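Transcriptional regulatory protein RcsB (Salmonella typhimurium, PDB 5O8Z) binds regulatory DNA as the response regulator of the Rcs signalling system and probably controls transcription of numerous genes, with or without the partner RcsA. Local coordinates at residues 82-87 and 118-123; 5-10 and 51-56; 106-111 and 131-136; 11-16 and 34-39. All coordinates share one frame; numbering follows the deposited sequence.

Interaction 1 (82-87 and 118-123). With BEF (beryllium trifluoride ion), chain E.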
loop_
_atom_site.group_PDB
_atom_site.type_symbol
_atom_site.label_atom_id
_atom_site.label_comp_id
_atom_site.label_asym_id
_atom_site.label_seq_id
_atom_site.Cartn_x
_atom_site.Cartn_y
_atom_site.Cartn_z
ATOM N N SER B 82 -14.872 7.023 -17.769
ATOM C CA SER B 82 -14.319 7.929 -16.766
ATOM C C SER B 82 -13.467 7.131 -15.764
ATOM O O SER B 82 -13.818 6.007 -15.395
ATOM C CB SER B 82 -15.434 8.730 -16.077
ATOM O OG SER B 82 -16.080 9.568 -17.022
ATOM N N ILE B 83 -12.328 7.693 -15.359
ATOM C CA ILE B 83 -11.412 6.987 -14.483
ATOM C C ILE B 83 -11.208 7.737 -13.169
ATOM O O ILE B 83 -10.866 8.914 -13.175
ATOM C CB ILE B 83 -10.063 6.734 -15.186
ATOM C CG1 ILE B 83 -10.286 5.894 -16.456
ATOM C CG2 ILE B 83 -9.116 6.010 -14.233
ATOM C CD1 ILE B 83 -9.060 5.672 -17.314
ATOM N N ILE B 84 -11.416 7.045 -12.050
ATOM C CA ILE B 84 -10.965 7.538 -10.740
ATOM C C ILE B 84 -9.949 6.567 -10.182
ATOM O O ILE B 84 -10.218 5.376 -10.052
ATOM C CB ILE B 84 -12.109 7.678 -9.717
ATOM C CG1 ILE B 84 -13.177 8.628 -10.237
ATOM C CG2 ILE B 84 -11.589 8.175 -8.374
ATOM C CD1 ILE B 84 -14.517 8.430 -9.564
ATOM N N VAL B 85 -8.782 7.085 -9.819
ATOM C CA VAL B 85 -7.729 6.254 -9.247
ATOM C C VAL B 85 -7.832 6.324 -7.731
ATOM O O VAL B 85 -7.982 7.419 -7.165
ATOM C CB VAL B 85 -6.348 6.712 -9.733
ATOM C CG1 VAL B 85 -5.234 6.070 -8.935
ATOM C CG2 VAL B 85 -6.211 6.405 -11.218
ATOM N N LEU B 86 -7.823 5.151 -7.096
ATOM C CA LEU B 86 -7.839 5.030 -5.633
ATOM C C LEU B 86 -6.591 4.248 -5.304
ATOM O O LEU B 86 -6.503 3.067 -5.634
ATOM C CB LEU B 86 -9.097 4.306 -5.142
ATOM C CG LEU B 86 -9.159 3.900 -3.662
ATOM C CD1 LEU B 86 -9.157 5.115 -2.728
ATOM C CD2 LEU B 86 -10.404 3.069 -3.399
ATOM N N THR B 87 -5.629 4.903 -4.659
ATOM C CA THR B 87 -4.290 4.364 -4.487
ATOM C C THR B 87 -3.680 4.725 -3.135
ATOM O O THR B 87 -3.963 5.764 -2.583
ATOM C CB THR B 87 -3.352 4.858 -5.625
ATOM O OG1 THR B 87 -2.080 4.200 -5.544
ATOM C CG2 THR B 87 -3.171 6.377 -5.623
ATOM N N LYS B 118 -17.249 11.464 -2.459
ATOM C CA LYS B 118 -17.156 12.861 -2.947
ATOM C C LYS B 118 -16.631 12.951 -4.394
ATOM O O LYS B 118 -17.125 13.764 -5.174
ATOM C CB LYS B 118 -16.273 13.730 -2.041
ATOM C CG LYS B 118 -16.926 14.190 -0.742
ATOM C CD LYS B 118 -16.139 15.376 -0.205
ATOM C CE LYS B 118 -16.534 15.762 1.200
ATOM N NZ LYS B 118 -15.879 17.058 1.562
ATOM N N ALA B 119 -15.628 12.139 -4.737
ATOM C CA ALA B 119 -15.137 12.058 -6.124
ATOM C C ALA B 119 -16.243 11.660 -7.103
ATOM O O ALA B 119 -16.392 12.273 -8.156
ATOM C CB ALA B 119 -13.987 11.070 -6.222
ATOM N N LEU B 120 -17.001 10.633 -6.733
ATOM C CA LEU B 120 -18.141 10.140 -7.520
ATOM C C LEU B 120 -19.289 11.139 -7.624
ATOM O O LEU B 120 -19.812 11.345 -8.714
ATOM C CB LEU B 120 -18.657 8.821 -6.938
ATOM C CG LEU B 120 -17.705 7.654 -7.170
ATOM C CD1 LEU B 120 -18.080 6.505 -6.262
ATOM C CD2 LEU B 120 -17.717 7.189 -8.625
ATOM N N ALA B 121 -19.646 11.766 -6.497
ATOM C CA ALA B 121 -20.619 12.860 -6.452
ATOM C C ALA B 121 -20.278 14.010 -7.390
ATOM O O ALA B 121 -21.158 14.558 -8.083
ATOM C CB ALA B 121 -20.737 13.389 -5.036
ATOM N N ALA B 122 -19.012 14.404 -7.374
ATOM C CA ALA B 122 -18.532 15.469 -8.234
ATOM C C ALA B 122 -18.609 15.042 -9.696
ATOM O O ALA B 122 -19.036 15.817 -10.538
ATOM C CB ALA B 122 -17.109 15.855 -7.861
ATOM N N LEU B 123 -18.225 13.800 -9.988
ATOM C CA LEU B 123 -18.326 13.255 -11.340
ATOM C C LEU B 123 -19.763 13.215 -11.885
ATOM O O LEU B 123 -19.972 13.515 -13.053
ATOM C CB LEU B 123 -17.697 11.863 -11.406
ATOM C CG LEU B 123 -17.714 11.133 -12.745
ATOM C CD1 LEU B 123 -17.132 11.969 -13.878
ATOM C CD2 LEU B 123 -16.957 9.828 -12.604
HETATM BE BE BEF E . -2.785 0.503 -4.939
HETATM F F1 BEF E . -2.011 -0.767 -4.919
HETATM F F2 BEF E . -2.049 1.479 -5.795
HETATM F F3 BEF E . -3.157 1.136 -3.643
#
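In the CheY-like receiver domain, helix 115-124 packs on one face of the central parallel sheet, and here it lies over strand 82-87, where Ile84 meets Ala119, Leu120 and Leu123. Strand and helix run nearly antiparallel, at 166°, with their axes 10.3 Å apart, as befits a helix returning across a parallel sheet. Ile84 makes the largest single contribution. Its CG1 branch stands anti to the carbonyl carbon (chi1 -59°), and the nearly extended second torsion sends CD1 out to the helix, where that one methyl group serves three residues. Ile84 CD1 comes within 3.6 Å of Leu120 CD2, the two side chains crossing obliquely, and within 4.3 Å of the methyl CB of Ala119. A beta-branched residue suits the strand, while the small alanine fits where the helix faces it.

Leu120 and Leu123 continue past this strand to touch Ile54 and Val52 of strand 52-55, so the helix covers two neighbouring strands. The far end of the strand is polar. Thr87 OG1 is anti to its own N (chi1 -173°) and gives a hydrogen bond of 2.7 Å to F2 of the beryllium trifluoride, an analogue of the phosphoryl group. Back at the start of the strand, where Ser82 is partly exposed, Leu123 CD2 rests 3.9 Å from Ser82 CB and 4.1 Å from Ile84 CD1.

Interaction 2 (5-10 and 51-56). With MG (magnesium ion), chain F; BEF (beryllium trifluoride ion), chain E.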
loop_
_atom_site.group_PDB
_atom_site.type_symbol
_atom_site.label_atom_id
_atom_site.label_comp_id
_atom_site.label_asym_id
_atom_site.label_seq_id
_atom_site.Cartn_x
_atom_site.Cartn_y
_atom_site.Cartn_z
ATOM N N ASN B 5 -22.885 3.007 -13.951
ATOM C CA ASN B 5 -22.339 1.656 -13.839
ATOM C C ASN B 5 -20.851 1.718 -13.562
ATOM O O ASN B 5 -20.103 2.366 -14.298
ATOM C CB ASN B 5 -22.617 0.857 -15.104
ATOM C CG ASN B 5 -24.099 0.547 -15.269
ATOM O OD1 ASN B 5 -24.796 0.288 -14.289
ATOM N ND2 ASN B 5 -24.580 0.585 -16.502
ATOM N N VAL B 6 -20.434 1.014 -12.517
ATOM C CA VAL B 6 -19.101 1.160 -11.960
ATOM C C VAL B 6 -18.352 -0.164 -11.988
ATOM O O VAL B 6 -18.868 -1.200 -11.567
ATOM C CB VAL B 6 -19.156 1.705 -10.510
ATOM C CG1 VAL B 6 -17.761 1.831 -9.917
ATOM C CG2 VAL B 6 -19.829 3.070 -10.503
ATOM N N ILE B 7 -17.127 -0.102 -12.498
ATOM C CA ILE B 7 -16.176 -1.200 -12.392
ATOM C C ILE B 7 -15.154 -0.813 -11.333
ATOM O O ILE B 7 -14.659 0.303 -11.323
ATOM C CB ILE B 7 -15.484 -1.481 -13.742
ATOM C CG1 ILE B 7 -16.500 -2.153 -14.673
ATOM C CG2 ILE B 7 -14.260 -2.380 -13.562
ATOM C CD1 ILE B 7 -15.959 -2.561 -16.030
ATOM N N ILE B 8 -14.842 -1.760 -10.464
ATOM C CA ILE B 8 -13.838 -1.580 -9.425
ATOM C C ILE B 8 -12.700 -2.542 -9.659
ATOM O O ILE B 8 -12.924 -3.712 -9.955
ATOM C CB ILE B 8 -14.422 -1.857 -8.047
ATOM C CG1 ILE B 8 -15.641 -0.975 -7.778
ATOM C CG2 ILE B 8 -13.378 -1.568 -6.984
ATOM C CD1 ILE B 8 -16.488 -1.470 -6.603
ATOM N N ALA B 9 -11.474 -2.067 -9.487
ATOM C CA ALA B 9 -10.309 -2.919 -9.625
ATOM C C ALA B 9 -9.296 -2.648 -8.523
ATOM O O ALA B 9 -8.859 -1.518 -8.362
ATOM C CB ALA B 9 -9.665 -2.718 -10.993
ATOM N N ASP B 10 -8.931 -3.688 -7.782
ATOM C CA ASP B 10 -7.865 -3.626 -6.778
ATOM C C ASP B 10 -7.387 -5.034 -6.503
ATOM O O ASP B 10 -8.214 -5.939 -6.462
ATOM C CB ASP B 10 -8.389 -2.993 -5.486
ATOM C CG ASP B 10 -7.259 -2.536 -4.540
ATOM O OD1 ASP B 10 -6.531 -3.418 -4.013
ATOM O OD2 ASP B 10 -7.112 -1.294 -4.294
ATOM N N HIS B 51 -19.510 2.948 -17.207
ATOM C CA HIS B 51 -19.375 4.397 -17.352
ATOM C C HIS B 51 -18.160 4.918 -16.571
ATOM O O HIS B 51 -17.527 5.881 -16.980
ATOM C CB HIS B 51 -20.663 5.120 -16.917
ATOM C CG HIS B 51 -21.914 4.561 -17.539
ATOM N ND1 HIS B 51 -21.923 3.951 -18.777
ATOM C CD2 HIS B 51 -23.193 4.532 -17.100
ATOM C CE1 HIS B 51 -23.151 3.558 -19.066
ATOM N NE2 HIS B 51 -23.941 3.895 -18.063
ATOM N N VAL B 52 -17.836 4.269 -15.463
ATOM C CA VAL B 52 -16.752 4.685 -14.598
ATOM C C VAL B 52 -15.914 3.482 -14.149
ATOM O O VAL B 52 -16.447 2.411 -13.882
ATOM C CB VAL B 52 -17.296 5.436 -13.356
ATOM C CG1 VAL B 52 -16.154 5.954 -12.505
ATOM C CG2 VAL B 52 -18.202 6.583 -13.787
ATOM N N LEU B 53 -14.600 3.683 -14.092
ATOM C CA LEU B 53 -13.678 2.733 -13.507
ATOM C C LEU B 53 -13.056 3.375 -12.250
ATOM O O LEU B 53 -12.519 4.456 -12.332
ATOM C CB LEU B 53 -12.576 2.379 -14.513
ATOM C CG LEU B 53 -11.334 1.642 -13.996
ATOM C CD1 LEU B 53 -11.711 0.299 -13.375
ATOM C CD2 LEU B 53 -10.333 1.425 -15.103
ATOM N N ILE B 54 -13.158 2.693 -11.109
ATOM C CA ILE B 54 -12.447 3.039 -9.889
ATOM C C ILE B 54 -11.321 2.029 -9.796
ATOM O O ILE B 54 -11.583 0.853 -9.545
ATOM C CB ILE B 54 -13.351 2.892 -8.644
ATOM C CG1 ILE B 54 -14.585 3.796 -8.769
ATOM C CG2 ILE B 54 -12.534 3.154 -7.380
ATOM C CD1 ILE B 54 -15.638 3.554 -7.694
ATOM N N THR B 55 -10.084 2.473 -10.009
ATOM C CA THR B 55 -8.954 1.549 -10.141
ATOM C C THR B 55 -7.803 1.846 -9.246
ATOM O O THR B 55 -7.438 2.976 -9.015
ATOM C CB THR B 55 -8.400 1.423 -11.585
ATOM O OG1 THR B 55 -7.459 0.321 -11.655
ATOM C CG2 THR B 55 -7.704 2.706 -12.078
ATOM N N ASP B 56 -7.185 0.759 -8.827
ATOM C CA ASP B 56 -5.941 0.748 -8.101
ATOM C C ASP B 56 -4.778 0.973 -9.080
ATOM O O ASP B 56 -4.967 0.777 -10.268
ATOM C CB ASP B 56 -5.837 -0.621 -7.438
ATOM C CG ASP B 56 -4.734 -0.705 -6.460
ATOM O OD1 ASP B 56 -4.328 0.339 -5.929
ATOM O OD2 ASP B 56 -4.275 -1.819 -6.206
HETATM MG MG MG F . -2.763 -2.617 -5.021
HETATM BE BE BEF E . -2.785 0.503 -4.939
HETATM F F1 BEF E . -2.011 -0.767 -4.919
HETATM F F2 BEF E . -2.049 1.479 -5.795
HETATM F F3 BEF E . -3.157 1.136 -3.643
HETATM O O HOH W 1 -10.292 0.284 -6.910
HETATM O O HOH W 2 -3.859 -2.679 -3.258
HETATM O O HOH W 3 -1.291 -3.642 -4.120
#
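Val6 and Ile54 meet on one face of two adjacent parallel strands, CG1 of the valine lying 3.5 Å from CD1 of the isoleucine. Extension of the Ile54 side chain (chi1 -59°, chi2 171°) carries that methyl across to the neighbouring strand, to Val6. On the other face, Ile7 CG2 touches Leu53 CD1 at 3.7 Å, with helix 38-44 covering both through Leu41. Branched apolar residues suit both faces because helices lie on each side.

Between the faces the backbones form a regular ladder: Ile7 N binds Val52 O, Ile54 N binds Ile7 O, Ala9 N binds Ile54 O and Asp56 N binds Ala9 O. At the strand start, Asn5 O accepts from both His51 N and Val52 N, while Asn5 CB sits over one face of the His51 ring.

At the carboxyl end the carboxylates of Asp10 and Asp56 stack, their planes 4° apart and Asp10 OD2 3.3 Å from Asp56 CG. Two acidic groups so close would probably repel, but Lys109 forms a salt bridge with Asp10 OD2 and magnesium binds Asp56 OD2 at 2.1 Å. Asp56 OD1 is joined covalently to beryllium at 1.8 Å, while a magnesium-bound water donates to Asp10 OD1 at 2.9 Å. Acidic residues gathered at the carboxyl ends of parallel strands, with the predicted phosphoacceptor Asp56 binding the metal directly and Asp10 reaching it through a water, are the hallmark of the receiver-domain phosphorylation site.

Interaction 3 (106-111 and 131-136). With BEF (beryllium trifluoride ion), chain E.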
loop_
_atom_site.group_PDB
_atom_site.type_symbol
_atom_site.label_atom_id
_atom_site.label_comp_id
_atom_site.label_asym_id
_atom_site.label_seq_id
_atom_site.Cartn_x
_atom_site.Cartn_y
_atom_site.Cartn_z
ATOM N N ILE B 106 -8.426 11.581 -8.500
ATOM C CA ILE B 106 -7.458 10.845 -7.708
ATOM C C ILE B 106 -7.857 10.860 -6.221
ATOM O O ILE B 106 -8.064 11.927 -5.626
ATOM C CB ILE B 106 -6.041 11.441 -7.843
ATOM C CG1 ILE B 106 -5.634 11.571 -9.323
ATOM C CG2 ILE B 106 -5.052 10.539 -7.113
ATOM C CD1 ILE B 106 -4.348 12.312 -9.585
ATOM N N VAL B 107 -7.899 9.683 -5.612
ATOM C CA VAL B 107 -8.211 9.551 -4.187
ATOM C C VAL B 107 -7.153 8.707 -3.528
ATOM O O VAL B 107 -6.755 7.676 -4.068
ATOM C CB VAL B 107 -9.589 8.878 -3.954
ATOM C CG1 VAL B 107 -9.880 8.728 -2.462
ATOM C CG2 VAL B 107 -10.688 9.682 -4.601
ATOM N N LEU B 108 -6.700 9.132 -2.363
ATOM C CA LEU B 108 -5.729 8.363 -1.609
ATOM C C LEU B 108 -6.421 7.457 -0.604
ATOM O O LEU B 108 -7.331 7.890 0.124
ATOM C CB LEU B 108 -4.757 9.281 -0.862
ATOM C CG LEU B 108 -3.933 10.188 -1.750
ATOM C CD1 LEU B 108 -3.123 11.189 -0.931
ATOM C CD2 LEU B 108 -3.036 9.359 -2.664
ATOM N N LYS B 109 -5.938 6.220 -0.517
ATOM C CA LYS B 109 -6.356 5.298 0.558
ATOM C C LYS B 109 -5.985 5.822 1.951
ATOM O O LYS B 109 -6.698 5.540 2.908
ATOM C CB LYS B 109 -5.779 3.896 0.347
ATOM C CG LYS B 109 -6.191 3.243 -0.966
ATOM C CD LYS B 109 -5.523 1.897 -1.167
ATOM C CE LYS B 109 -6.109 1.152 -2.375
ATOM N NZ LYS B 109 -5.421 -0.149 -2.676
ATOM N N GLN B 110 -4.879 6.578 2.054
ATOM C CA GLN B 110 -4.508 7.299 3.294
ATOM C C GLN B 110 -5.372 8.536 3.542
ATOM O O GLN B 110 -5.094 9.254 4.488
ATOM C CB GLN B 110 -3.056 7.837 3.268
ATOM C CG GLN B 110 -1.968 6.868 2.890
ATOM C CD GLN B 110 -1.718 6.783 1.398
ATOM O OE1 GLN B 110 -2.657 6.744 0.587
ATOM N NE2 GLN B 110 -0.468 6.695 1.034
ATOM N N GLY B 111 -6.349 8.833 2.692
ATOM C CA GLY B 111 -7.149 10.070 2.813
ATOM C C GLY B 111 -8.335 9.939 3.736
ATOM O O GLY B 111 -8.345 9.096 4.627
ATOM N N PRO B 131 -9.189 15.962 -3.343
ATOM C CA PRO B 131 -8.972 16.077 -1.914
ATOM C C PRO B 131 -7.735 16.905 -1.600
ATOM O O PRO B 131 -6.765 16.903 -2.381
ATOM C CB PRO B 131 -8.747 14.631 -1.451
ATOM C CG PRO B 131 -9.259 13.770 -2.531
ATOM C CD PRO B 131 -9.134 14.561 -3.797
ATOM N N GLU B 132 -7.789 17.570 -0.448
ATOM C CA GLU B 132 -6.682 18.364 0.089
ATOM C C GLU B 132 -5.391 17.549 0.161
ATOM O O GLU B 132 -4.343 18.020 -0.260
ATOM C CB GLU B 132 -7.051 18.979 1.472
ATOM C CG GLU B 132 -6.298 18.466 2.719
ATOM C CD GLU B 132 -6.740 17.107 3.262
ATOM O OE1 GLU B 132 -5.990 16.539 4.102
ATOM O OE2 GLU B 132 -7.817 16.598 2.853
ATOM N N SER B 133 -5.501 16.316 0.654
ATOM C CA SER B 133 -4.372 15.390 0.827
ATOM C C SER B 133 -3.630 15.110 -0.490
ATOM O O SER B 133 -2.425 14.839 -0.492
ATOM C CB SER B 133 -4.889 14.061 1.395
ATOM O OG SER B 133 -5.927 13.538 0.566
ATOM N N VAL B 134 -4.368 15.157 -1.591
ATOM C CA VAL B 134 -3.815 15.063 -2.952
ATOM C C VAL B 134 -3.272 16.421 -3.383
ATOM O O VAL B 134 -2.157 16.491 -3.860
ATOM C CB VAL B 134 -4.884 14.587 -3.959
ATOM C CG1 VAL B 134 -4.368 14.598 -5.399
ATOM C CG2 VAL B 134 -5.350 13.195 -3.581
ATOM N N SER B 135 -4.061 17.483 -3.202
ATOM C CA SER B 135 -3.645 18.859 -3.560
ATOM C C SER B 135 -2.312 19.294 -2.966
ATOM O O SER B 135 -1.500 19.899 -3.669
ATOM C CB SER B 135 -4.706 19.874 -3.159
ATOM O OG SER B 135 -5.772 19.835 -4.081
ATOM N N ARG B 136 -2.100 18.982 -1.685
ATOM C CA ARG B 136 -0.891 19.382 -0.960
ATOM C C ARG B 136 0.377 18.874 -1.641
ATOM O O ARG B 136 1.252 19.666 -1.995
ATOM C CB ARG B 136 -0.931 18.900 0.497
ATOM C CG ARG B 136 -2.016 19.525 1.379
ATOM C CD ARG B 136 -1.946 21.052 1.500
ATOM N NE ARG B 136 -2.440 21.732 0.291
ATOM C CZ ARG B 136 -3.725 21.854 -0.069
ATOM N NH1 ARG B 136 -4.716 21.368 0.688
ATOM N NH2 ARG B 136 -4.030 22.486 -1.202
HETATM BE BE BEF E . -2.785 0.503 -4.939
HETATM F F1 BEF E . -2.011 -0.767 -4.919
HETATM F F2 BEF E . -2.049 1.479 -5.795
HETATM F F3 BEF E . -3.157 1.136 -3.643
HETATM O O HOH W 4 -7.673 11.232 -0.746
#
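Strand 106-108, at the edge of the receiver-domain sheet, crosses the first turn of helix 132-144, the short segments meeting at 103° with axes 8.2 Å apart; Leu108 points at Val134, while Ile106 offers its carbonyl O to Pro131 and Val134. Val134 CG2 lies 3.8 Å from Leu108 CG and also comes close to Ile106 O, so one methyl fits between the strand backbone and the leucine. Pro131, at the N-cap position of the helix, brings its ring carbon CD to 3.4 Å from Ile106 O; lacking an N-H, proline suits a place just ahead of a helix.

Beyond the strand the chain makes a type I turn from Leu108 to Gly111, closed by Gly111 N on Leu108 O. Lys109, within the turn, runs fully extended to the beryllium trifluoride pocket, where its NZ donates to F3 of the ion at 2.8 Å. His12 of the second subunit packs against Lys109 and Gln110.

On the helix side, Ser133 OG takes the position between its own N and carbonyl carbon (chi1 55°). There it shares a water with the strand: the water accepts from Leu108 N at 2.8 Å and lies 3.2 Å from Ser133 OG.

Interaction 4 (11-16 and 34-39). With MG (magnesium ion), chain F.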
loop_
_atom_site.group_PDB
_atom_site.type_symbol
_atom_site.label_atom_id
_atom_site.label_comp_id
_atom_site.label_asym_id
_atom_site.label_seq_id
_atom_site.Cartn_x
_atom_site.Cartn_y
_atom_site.Cartn_z
ATOM N N ASP B 11 -6.080 -5.216 -6.278
ATOM C CA ASP B 11 -5.539 -6.545 -5.965
ATOM C C ASP B 11 -5.764 -7.044 -4.527
ATOM O O ASP B 11 -5.393 -8.170 -4.211
ATOM C CB ASP B 11 -4.055 -6.685 -6.365
ATOM C CG ASP B 11 -3.133 -5.714 -5.654
ATOM O OD1 ASP B 11 -3.537 -4.554 -5.440
ATOM O OD2 ASP B 11 -1.979 -6.088 -5.353
ATOM N N HIS B 12 -6.355 -6.210 -3.663
ATOM C CA HIS B 12 -6.667 -6.597 -2.299
ATOM C C HIS B 12 -8.172 -6.734 -2.133
ATOM O O HIS B 12 -8.871 -5.723 -2.137
ATOM C CB HIS B 12 -6.167 -5.525 -1.329
ATOM C CG HIS B 12 -4.686 -5.405 -1.275
ATOM N ND1 HIS B 12 -4.053 -4.286 -0.788
ATOM C CD2 HIS B 12 -3.705 -6.261 -1.642
ATOM C CE1 HIS B 12 -2.747 -4.459 -0.844
ATOM N NE2 HIS B 12 -2.509 -5.650 -1.358
ATOM N N PRO B 13 -8.684 -7.967 -1.972
ATOM C CA PRO B 13 -10.151 -8.108 -1.902
ATOM C C PRO B 13 -10.816 -7.346 -0.743
ATOM O O PRO B 13 -11.977 -6.983 -0.860
ATOM C CB PRO B 13 -10.348 -9.616 -1.756
ATOM C CG PRO B 13 -9.156 -10.198 -2.454
ATOM C CD PRO B 13 -8.024 -9.276 -2.113
ATOM N N ILE B 14 -10.073 -7.068 0.337
ATOM C CA ILE B 14 -10.604 -6.286 1.450
ATOM C C ILE B 14 -10.933 -4.861 1.028
ATOM O O ILE B 14 -11.938 -4.296 1.454
ATOM C CB ILE B 14 -9.666 -6.329 2.696
ATOM C CG1 ILE B 14 -10.398 -5.878 3.964
ATOM C CG2 ILE B 14 -8.399 -5.501 2.492
ATOM C CD1 ILE B 14 -11.486 -6.813 4.416
ATOM N N VAL B 15 -10.106 -4.306 0.158
ATOM C CA VAL B 15 -10.347 -2.988 -0.399
ATOM C C VAL B 15 -11.598 -2.991 -1.302
ATOM O O VAL B 15 -12.393 -2.061 -1.252
ATOM C CB VAL B 15 -9.102 -2.480 -1.146
ATOM C CG1 VAL B 15 -9.389 -1.187 -1.903
ATOM C CG2 VAL B 15 -7.952 -2.272 -0.175
ATOM N N LEU B 16 -11.764 -4.040 -2.110
ATOM C CA LEU B 16 -12.920 -4.161 -2.985
ATOM C C LEU B 16 -14.197 -4.138 -2.178
ATOM O O LEU B 16 -15.147 -3.437 -2.552
ATOM C CB LEU B 16 -12.843 -5.448 -3.811
ATOM C CG LEU B 16 -11.728 -5.514 -4.861
ATOM C CD1 LEU B 16 -11.823 -6.801 -5.671
ATOM C CD2 LEU B 16 -11.821 -4.306 -5.777
ATOM N N GLU B 34 -16.038 -6.478 -10.544
ATOM C CA GLU B 34 -14.919 -6.365 -9.617
ATOM C C GLU B 34 -13.764 -7.197 -10.147
ATOM O O GLU B 34 -13.963 -8.367 -10.451
ATOM C CB GLU B 34 -15.280 -6.961 -8.261
ATOM C CG GLU B 34 -16.128 -6.107 -7.355
ATOM C CD GLU B 34 -16.738 -6.944 -6.248
ATOM O OE1 GLU B 34 -17.986 -7.151 -6.319
ATOM O OE2 GLU B 34 -15.977 -7.414 -5.344
ATOM N N PHE B 35 -12.565 -6.628 -10.228
ATOM C CA PHE B 35 -11.404 -7.358 -10.735
ATOM C C PHE B 35 -10.162 -7.105 -9.888
ATOM O O PHE B 35 -10.017 -6.032 -9.296
ATOM C CB PHE B 35 -11.197 -7.009 -12.214
ATOM C CG PHE B 35 -12.437 -7.262 -13.050
ATOM C CD1 PHE B 35 -12.922 -8.556 -13.196
ATOM C CD2 PHE B 35 -13.163 -6.210 -13.609
ATOM C CE1 PHE B 35 -14.091 -8.809 -13.916
ATOM C CE2 PHE B 35 -14.324 -6.457 -14.327
ATOM C CZ PHE B 35 -14.796 -7.758 -14.468
ATOM N N GLU B 36 -9.285 -8.103 -9.840
ATOM C CA GLU B 36 -8.122 -8.097 -8.958
ATOM C C GLU B 36 -6.779 -8.104 -9.665
ATOM O O GLU B 36 -5.743 -8.170 -8.993
ATOM C CB GLU B 36 -8.210 -9.285 -8.001
ATOM C CG GLU B 36 -9.412 -9.183 -7.070
ATOM C CD GLU B 36 -9.647 -10.431 -6.242
ATOM O OE1 GLU B 36 -8.668 -11.105 -5.873
ATOM O OE2 GLU B 36 -10.823 -10.724 -5.932
ATOM N N ASP B 37 -6.781 -8.018 -10.994
ATOM C CA ASP B 37 -5.549 -7.951 -11.775
ATOM C C ASP B 37 -5.872 -7.336 -13.142
ATOM O O ASP B 37 -7.019 -7.327 -13.568
ATOM C CB ASP B 37 -4.972 -9.354 -11.921
ATOM C CG ASP B 37 -5.796 -10.212 -12.855
ATOM O OD1 ASP B 37 -5.574 -10.126 -14.078
ATOM O OD2 ASP B 37 -6.701 -10.933 -12.380
ATOM N N SER B 38 -4.875 -6.814 -13.840
ATOM C CA SER B 38 -5.172 -6.024 -15.034
ATOM C C SER B 38 -5.565 -6.853 -16.267
ATOM O O SER B 38 -6.253 -6.355 -17.124
ATOM C CB SER B 38 -4.034 -5.099 -15.367
ATOM O OG SER B 38 -2.877 -5.834 -15.660
ATOM N N THR B 39 -5.173 -8.111 -16.340
ATOM C CA THR B 39 -5.599 -8.942 -17.456
ATOM C C THR B 39 -7.083 -9.151 -17.399
ATOM O O THR B 39 -7.746 -8.841 -18.351
ATOM C CB THR B 39 -4.859 -10.267 -17.469
ATOM O OG1 THR B 39 -3.483 -9.975 -17.675
ATOM C CG2 THR B 39 -5.356 -11.179 -18.595
HETATM MG MG MG F . -2.763 -2.617 -5.021
HETATM O O HOH W 3 -1.291 -3.642 -4.120
HETATM O O HOH W 2 -3.859 -2.679 -3.258
#
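Leu16 and Pro13 meet Glu36 along the aliphatic part of its side chain and at its carboxylate. Leu16 CD1 lies 3.7 Å from Glu36 CG, and Pro13 CG comes to 3.6 Å from Glu36 OE1, the proline ring and the glutamate crossing at about a right angle. Glutamate suits this partly exposed place because its methylene groups pack against the leucine while its charged end stays at the margin. Its CG is anti to the carbonyl carbon (chi1 -64°) and the chain is extended beyond it, which brings the carboxylate to the proline. Glu34 approaches the leucine too, with OE2 4.0 Å from Leu16 CB, but its charge is paired with Arg20 in a salt bridge.

Closer to the metal, the backbones come together: Asp11 CA makes a CH...O contact with Glu36 O at 3.4 Å. The Asp11 carboxylate turns away from Glu36, its CG between the backbone N and carbonyl carbon (chi1 61°), and OD1 binds magnesium at 2.1 Å. The metal also holds two waters, Asp56 OD2, Ser58 O and F1 of the beryllium trifluoride; one water donates a weak hydrogen bond of 2.8 Å to Asp11 OD2. The bond from His12 N to Asp10 OD1 probably helps to fix the loop that presents Asp11.

His12 and Asp37 occupy the N-cap positions of helices 13-23 and 38-44. The contact thus joins the start of helix 13-23 to the end of strand 29-35 and the loop after it, within the beta-alpha-beta unit that begins with strand 4-9, while Val15 packs on Val15 of the second subunit.

In the fold
All four contacts draw on one five-stranded parallel sheet, ordered 29-35, 4-9, 52-55, 82-87, 105-108. Along the chain interaction 4 is nested inside the loop closed by interaction 2; interactions 1 and 3 follow, their segments alternating. Centres of interactions 1 and 2 lie about 9 Å apart and those of 2 and 4 about 10 Å, whereas interactions 3 and 4, towards opposite edges of the sheet, are about 21 Å apart. Interactions 1, 2 and 3 all reach the beryllium trifluoride, and 2 and 4 share the magnesium. Interactions 3 and 4 also touch the second subunit, so the phosphorylation site and the dimer contacts draw on the same framework.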